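Endo-1,4-beta-xylanase 1 (Hypocrea jecorina, PDB 1XYN) cleaves internal 1,4-beta-xylosidic bonds in the main chain of xylan, a plant cell wall hemicellulose, yielding xylooligosaccharides and xylose. Local coordinates at residues D6-T11 against F34-G39; V26-Q31 against V161-W166. All blocks are in the same frame, centred on the assembly; numbering follows the deposited sequence.

Contact 1. Residues D6-T11 against F34-G39; sequences DQNYQT and FVVGVG
Q7 with G37, and Y9 with V35, are the two hydrogen-bonded pairs through which D6-T11 and F34-G39 run side by side in the larger, curved sheet of the family 11 beta-jelly roll. The strands are antiparallel, at 162° between their directions, and each such pair is closed by two backbone bonds. Q7 N reaches G37 O at 2.7 Å, and G37 N answers to Q7 O; further along, Y9 N meets V35 O at 2.9 Å, with V35 N returning to Y9 O. Between them N8 and V36 form a non-hydrogen-bonded pair, where a CA-H...O contact joins V36 CA to Q7 O at 3.1 Å.

The side-chain contacts differ from face to face. Q7, Y9 and V35 lie on the cleft side, where Q7 packs on Y158, a substrate-binding residue by similarity, and V35 touches E164, the predicted proton donor. V35 CG2 comes to 3.9 Å from Y9 CD2, while V35 N sits at the edge of the tyrosine ring. Q7 swings its CG away from its own N (chi1 171°), along the strand and to 3.3 Å from V35 O, where it also lies against V35 CG1. Shortening Q7 to an alanine would probably open a gap beside V35 CG1 and deprive Y158 of a packing partner.

The other face looks to the second sheet: V36 rests on V26 and Y17, and the F34 ring leads away to meet that of W28. Here Q10 CB packs on F34 CB at 3.6 Å, and N8 lies alongside V36. Two polar contacts are made on this face: D6 OD1 bonds to Y17 OH, and Q10 NE2 approaches N8 OD1 in the carbonyl plane, on a lone pair, at 2.9 Å with an N-H...O angle of 156°.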
loop_
_atom_site.group_PDB
_atom_site.type_symbol
_atom_site.label_atom_id
_atom_site.label_comp_id
_atom_site.label_asym_id
_atom_site.label_seq_id
_atom_site.Cartn_x
_atom_site.Cartn_y
_atom_site.Cartn_z
ATOM N N ASP A 6 -0.703 -21.195 1.935
ATOM C CA ASP A 6 0.616 -20.650 1.667
ATOM C C ASP A 6 0.502 -19.159 1.359
ATOM O O ASP A 6 -0.084 -18.748 0.351
ATOM C CB ASP A 6 1.269 -21.411 0.504
ATOM C CG ASP A 6 2.552 -20.756 0.002
ATOM O OD1 ASP A 6 3.195 -20.001 0.760
ATOM O OD2 ASP A 6 2.923 -21.004 -1.165
ATOM N N GLN A 7 1.029 -18.356 2.275
ATOM C CA GLN A 7 1.031 -16.912 2.135
ATOM C C GLN A 7 2.239 -16.555 1.291
ATOM O O GLN A 7 3.375 -16.786 1.702
ATOM C CB GLN A 7 1.124 -16.258 3.520
ATOM C CG GLN A 7 1.340 -14.746 3.518
ATOM C CD GLN A 7 0.324 -13.988 2.675
ATOM O OE1 GLN A 7 0.614 -12.895 2.185
ATOM N NE2 GLN A 7 -0.865 -14.558 2.504
ATOM N N ASN A 8 1.993 -16.045 0.091
ATOM C CA ASN A 8 3.088 -15.659 -0.788
ATOM C C ASN A 8 2.830 -14.312 -1.451
ATOM O O ASN A 8 2.277 -14.233 -2.552
ATOM C CB ASN A 8 3.348 -16.729 -1.842
ATOM C CG ASN A 8 4.614 -16.465 -2.632
ATOM O OD1 ASN A 8 5.315 -15.472 -2.404
ATOM N ND2 ASN A 8 4.929 -17.367 -3.553
ATOM N N TYR A 9 3.266 -13.255 -0.773
ATOM C CA TYR A 9 3.094 -11.896 -1.253
ATOM C C TYR A 9 4.456 -11.231 -1.360
ATOM O O TYR A 9 5.288 -11.365 -0.473
ATOM C CB TYR A 9 2.193 -11.122 -0.282
ATOM C CG TYR A 9 1.981 -9.669 -0.624
ATOM C CD1 TYR A 9 0.968 -9.281 -1.495
ATOM C CD2 TYR A 9 2.787 -8.677 -0.063
ATOM C CE1 TYR A 9 0.756 -7.940 -1.803
ATOM C CE2 TYR A 9 2.588 -7.333 -0.364
ATOM C CZ TYR A 9 1.570 -6.973 -1.235
ATOM O OH TYR A 9 1.374 -5.646 -1.546
ATOM N N GLN A 10 4.689 -10.543 -2.469
ATOM C CA GLN A 10 5.949 -9.846 -2.696
ATOM C C GLN A 10 5.801 -8.866 -3.847
ATOM O O GLN A 10 5.071 -9.131 -4.795
ATOM C CB GLN A 10 7.112 -10.827 -2.917
ATOM C CG GLN A 10 6.778 -12.069 -3.716
ATOM C CD GLN A 10 7.960 -13.024 -3.802
ATOM O OE1 GLN A 10 8.993 -12.698 -4.388
ATOM N NE2 GLN A 10 7.813 -14.209 -3.219
ATOM N N THR A 11 6.471 -7.720 -3.727
ATOM C CA THR A 11 6.396 -6.651 -4.717
ATOM C C THR A 11 7.655 -6.391 -5.550
ATOM O O THR A 11 7.585 -5.732 -6.585
ATOM C CB THR A 11 5.947 -5.328 -4.055
ATOM O OG1 THR A 11 6.759 -5.064 -2.902
ATOM C CG2 THR A 11 4.496 -5.422 -3.617
ATOM N N PHE A 34 7.155 -7.629 1.373
ATOM C CA PHE A 34 6.729 -8.968 1.016
ATOM C C PHE A 34 6.251 -9.648 2.300
ATOM O O PHE A 34 6.755 -9.362 3.394
ATOM C CB PHE A 34 7.896 -9.757 0.413
ATOM C CG PHE A 34 9.025 -10.010 1.375
ATOM C CD1 PHE A 34 10.020 -9.066 1.564
ATOM C CD2 PHE A 34 9.083 -11.191 2.104
ATOM C CE1 PHE A 34 11.063 -9.292 2.472
ATOM C CE2 PHE A 34 10.119 -11.425 3.015
ATOM C CZ PHE A 34 11.109 -10.471 3.196
ATOM N N VAL A 35 5.243 -10.501 2.170
ATOM C CA VAL A 35 4.707 -11.240 3.304
ATOM C C VAL A 35 4.607 -12.702 2.883
ATOM O O VAL A 35 3.766 -13.048 2.053
ATOM C CB VAL A 35 3.283 -10.757 3.689
ATOM C CG1 VAL A 35 2.832 -11.436 4.984
ATOM C CG2 VAL A 35 3.236 -9.245 3.820
ATOM N N VAL A 36 5.477 -13.554 3.426
ATOM C CA VAL A 36 5.441 -14.976 3.089
ATOM C C VAL A 36 5.366 -15.819 4.350
ATOM O O VAL A 36 5.893 -15.442 5.394
ATOM C CB VAL A 36 6.698 -15.435 2.320
ATOM C CG1 VAL A 36 6.805 -14.733 0.981
ATOM C CG2 VAL A 36 7.942 -15.220 3.170
ATOM N N GLY A 37 4.755 -16.990 4.234
ATOM C CA GLY A 37 4.647 -17.878 5.373
ATOM C C GLY A 37 3.605 -18.930 5.088
ATOM O O GLY A 37 2.986 -18.918 4.024
ATOM N N VAL A 38 3.403 -19.836 6.036
ATOM C CA VAL A 38 2.426 -20.909 5.869
ATOM C C VAL A 38 1.490 -21.021 7.066
ATOM O O VAL A 38 1.831 -20.624 8.175
ATOM C CB VAL A 38 3.122 -22.277 5.612
ATOM C CG1 VAL A 38 4.012 -22.187 4.377
ATOM C CG2 VAL A 38 3.920 -22.721 6.828
ATOM N N GLY A 39 0.311 -21.576 6.841
ATOM C CA GLY A 39 -0.640 -21.714 7.921
ATOM C C GLY A 39 -1.957 -22.356 7.533
ATOM O O GLY A 39 -1.973 -23.413 6.898
#

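Contact 2. Residues V26-Q31 against V161-W166; sequences VNWNTQ and VAVEGW
W28 lays the far end of its indole across V163, bringing CZ3 to 3.9 Å from V163 CG1, with CH2 nearly as close. Two torsions make the meeting possible: the indole's CG stands between its own N and carbonyl carbon (chi1 71°), while V163 CG1 is turned opposite its backbone N (chi1 168°). The methyl approaches the ring obliquely. V26, two residues earlier on the same strand, adds a looser contact, its CG2 lying 4.3 Å from V163 CB. F54 touches both W28 and V163.

Such packing is the interior of the beta-jelly roll, in which two sheets lie face to face. V26-Q31 belongs to the smaller sheet and V161-W166 to the larger; their strands run in similar directions, 26° apart, and are not paired through their backbones. The backbone of G165 passes close beneath the tryptophan: a CB at this position would already lie 3.6 Å from W28 NE1. While V163 points into the sandwich, E164, the predicted proton donor, points away from V26-Q31 into the cleft, where its OE1 bonds to Y77 OH.

The chains draw together at the ends of the two segments, where Q31 has left its strand: CA atoms 8.2 Å apart at V26 and V163 are 4.8 Å apart at Q31 and W166. Backbone carbonyls make the contact there: Q31 O comes to 3.6 Å from W166 CB, and T30 O lies as near to the carbonyl carbon C of W166. T30 OG1 is engaged by G12 O and D32 N. The W166 ring leads away from Q31, and Q31 itself turns outward to the second subunit, its NE2 bonding to Q116 O and its O to T118 OG1 of that chain.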
loop_
_atom_site.group_PDB
_atom_site.type_symbol
_atom_site.label_atom_id
_atom_site.label_comp_id
_atom_site.label_asym_id
_atom_site.label_seq_id
_atom_site.Cartn_x
_atom_site.Cartn_y
_atom_site.Cartn_z
ATOM N N VAL A 26 13.037 -18.585 3.757
ATOM C CA VAL A 26 13.117 -17.352 2.981
ATOM C C VAL A 26 14.463 -16.686 3.119
ATOM O O VAL A 26 15.070 -16.705 4.184
ATOM C CB VAL A 26 12.052 -16.289 3.358
ATOM C CG1 VAL A 26 11.047 -16.155 2.244
ATOM C CG2 VAL A 26 11.387 -16.609 4.689
ATOM N N ASN A 27 14.951 -16.182 1.994
ATOM C CA ASN A 27 16.205 -15.447 1.900
ATOM C C ASN A 27 15.769 -14.233 1.115
ATOM O O ASN A 27 15.049 -14.368 0.124
ATOM C CB ASN A 27 17.247 -16.222 1.096
ATOM C CG ASN A 27 17.952 -17.269 1.921
ATOM O OD1 ASN A 27 18.789 -16.943 2.759
ATOM N ND2 ASN A 27 17.628 -18.536 1.685
ATOM N N TRP A 28 16.163 -13.046 1.553
ATOM C CA TRP A 28 15.747 -11.846 0.841
ATOM C C TRP A 28 16.810 -10.763 0.821
ATOM O O TRP A 28 17.751 -10.786 1.612
ATOM C CB TRP A 28 14.420 -11.299 1.422
ATOM C CG TRP A 28 14.529 -10.674 2.815
ATOM C CD1 TRP A 28 14.785 -9.362 3.100
ATOM C CD2 TRP A 28 14.421 -11.343 4.089
ATOM N NE1 TRP A 28 14.850 -9.178 4.462
ATOM C CE2 TRP A 28 14.633 -10.369 5.092
ATOM C CE3 TRP A 28 14.164 -12.664 4.475
ATOM C CZ2 TRP A 28 14.604 -10.678 6.458
ATOM C CZ3 TRP A 28 14.133 -12.968 5.835
ATOM C CH2 TRP A 28 14.354 -11.975 6.809
ATOM N N ASN A 29 16.661 -9.848 -0.128
ATOM C CA ASN A 29 17.541 -8.696 -0.318
ATOM C C ASN A 29 16.706 -7.764 -1.194
ATOM O O ASN A 29 16.880 -7.690 -2.414
ATOM C CB ASN A 29 18.835 -9.095 -1.024
ATOM C CG ASN A 29 19.867 -7.981 -1.014
ATOM O OD1 ASN A 29 19.626 -6.902 -0.469
ATOM N ND2 ASN A 29 21.025 -8.237 -1.613
ATOM N N THR A 30 15.775 -7.062 -0.556
ATOM C CA THR A 30 14.862 -6.198 -1.281
ATOM C C THR A 30 14.518 -4.876 -0.595
ATOM O O THR A 30 14.718 -4.705 0.611
ATOM C CB THR A 30 13.563 -6.974 -1.574
ATOM O OG1 THR A 30 12.646 -6.143 -2.284
ATOM C CG2 THR A 30 12.911 -7.441 -0.283
ATOM N N GLN A 31 14.033 -3.931 -1.393
ATOM C CA GLN A 31 13.616 -2.619 -0.903
ATOM C C GLN A 31 12.107 -2.648 -0.745
ATOM O O GLN A 31 11.527 -1.803 -0.066
ATOM C CB GLN A 31 13.977 -1.516 -1.909
ATOM C CG GLN A 31 15.439 -1.110 -1.932
ATOM C CD GLN A 31 15.844 -0.312 -0.706
ATOM O OE1 GLN A 31 16.569 -0.805 0.161
ATOM N NE2 GLN A 31 15.379 0.935 -0.629
ATOM N N VAL A 161 1.953 -17.979 9.859
ATOM C CA VAL A 161 3.130 -17.558 10.597
ATOM C C VAL A 161 3.911 -16.964 9.430
ATOM O O VAL A 161 4.261 -17.678 8.495
ATOM C CB VAL A 161 3.900 -18.750 11.168
ATOM C CG1 VAL A 161 5.260 -18.303 11.686
ATOM C CG2 VAL A 161 3.101 -19.394 12.277
ATOM N N ALA A 162 4.121 -15.654 9.445
ATOM C CA ALA A 162 4.806 -15.000 8.340
ATOM C C ALA A 162 6.014 -14.140 8.683
ATOM O O ALA A 162 6.208 -13.708 9.824
ATOM C CB ALA A 162 3.791 -14.181 7.533
ATOM N N VAL A 163 6.855 -13.942 7.675
ATOM C CA VAL A 163 8.040 -13.109 7.787
ATOM C C VAL A 163 7.740 -11.987 6.813
ATOM O O VAL A 163 7.244 -12.235 5.712
ATOM C CB VAL A 163 9.319 -13.854 7.338
ATOM C CG1 VAL A 163 10.475 -12.882 7.196
ATOM C CG2 VAL A 163 9.688 -14.929 8.350
ATOM N N GLU A 164 7.968 -10.753 7.239
ATOM C CA GLU A 164 7.701 -9.597 6.389
ATOM C C GLU A 164 8.887 -8.662 6.473
ATOM O O GLU A 164 9.501 -8.522 7.528
ATOM C CB GLU A 164 6.413 -8.892 6.836
ATOM C CG GLU A 164 6.126 -7.565 6.129
ATOM C CD GLU A 164 4.715 -7.025 6.387
ATOM O OE1 GLU A 164 4.006 -7.576 7.258
ATOM O OE2 GLU A 164 4.310 -6.047 5.712
ATOM N N GLY A 165 9.244 -8.051 5.346
ATOM C CA GLY A 165 10.381 -7.154 5.361
ATOM C C GLY A 165 10.517 -6.236 4.167
ATOM O O GLY A 165 9.737 -6.299 3.213
ATOM N N TRP A 166 11.511 -5.361 4.260
ATOM C CA TRP A 166 11.831 -4.388 3.227
ATOM C C TRP A 166 13.064 -3.607 3.658
ATOM O O TRP A 166 13.458 -3.647 4.829
ATOM C CB TRP A 166 10.660 -3.419 2.991
ATOM C CG TRP A 166 10.298 -2.534 4.167
ATOM C CD1 TRP A 166 10.849 -1.314 4.482
ATOM C CD2 TRP A 166 9.244 -2.749 5.120
ATOM N NE1 TRP A 166 10.192 -0.760 5.553
ATOM C CE2 TRP A 166 9.206 -1.615 5.967
ATOM C CE3 TRP A 166 8.325 -3.785 5.337
ATOM C CZ2 TRP A 166 8.285 -1.490 7.012
ATOM C CZ3 TRP A 166 7.408 -3.661 6.380
ATOM C CH2 TRP A 166 7.396 -2.521 7.203
#

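Overall arrangement
Contact 1 joins neighbours within one sheet, whereas contact 2 joins the two sheets across the sandwich. Both are largely buried, though contact 1 has a solvent-exposed N8 and contact 2 reaches the surface at Q31, where the second subunit begins. The chemistry follows the place: paired backbone bonds hold contact 1, apolar side chains contact 2. They share a sheet, because strand 34-40 lies between strands 5-10 and 155-166; V163 N probably bonds to V36 O at 2.9 Å. Residues 161-166 thus belong to the larger sheet and face both ways, V163 toward the smaller sheet and E164 toward V35 on the cleft side.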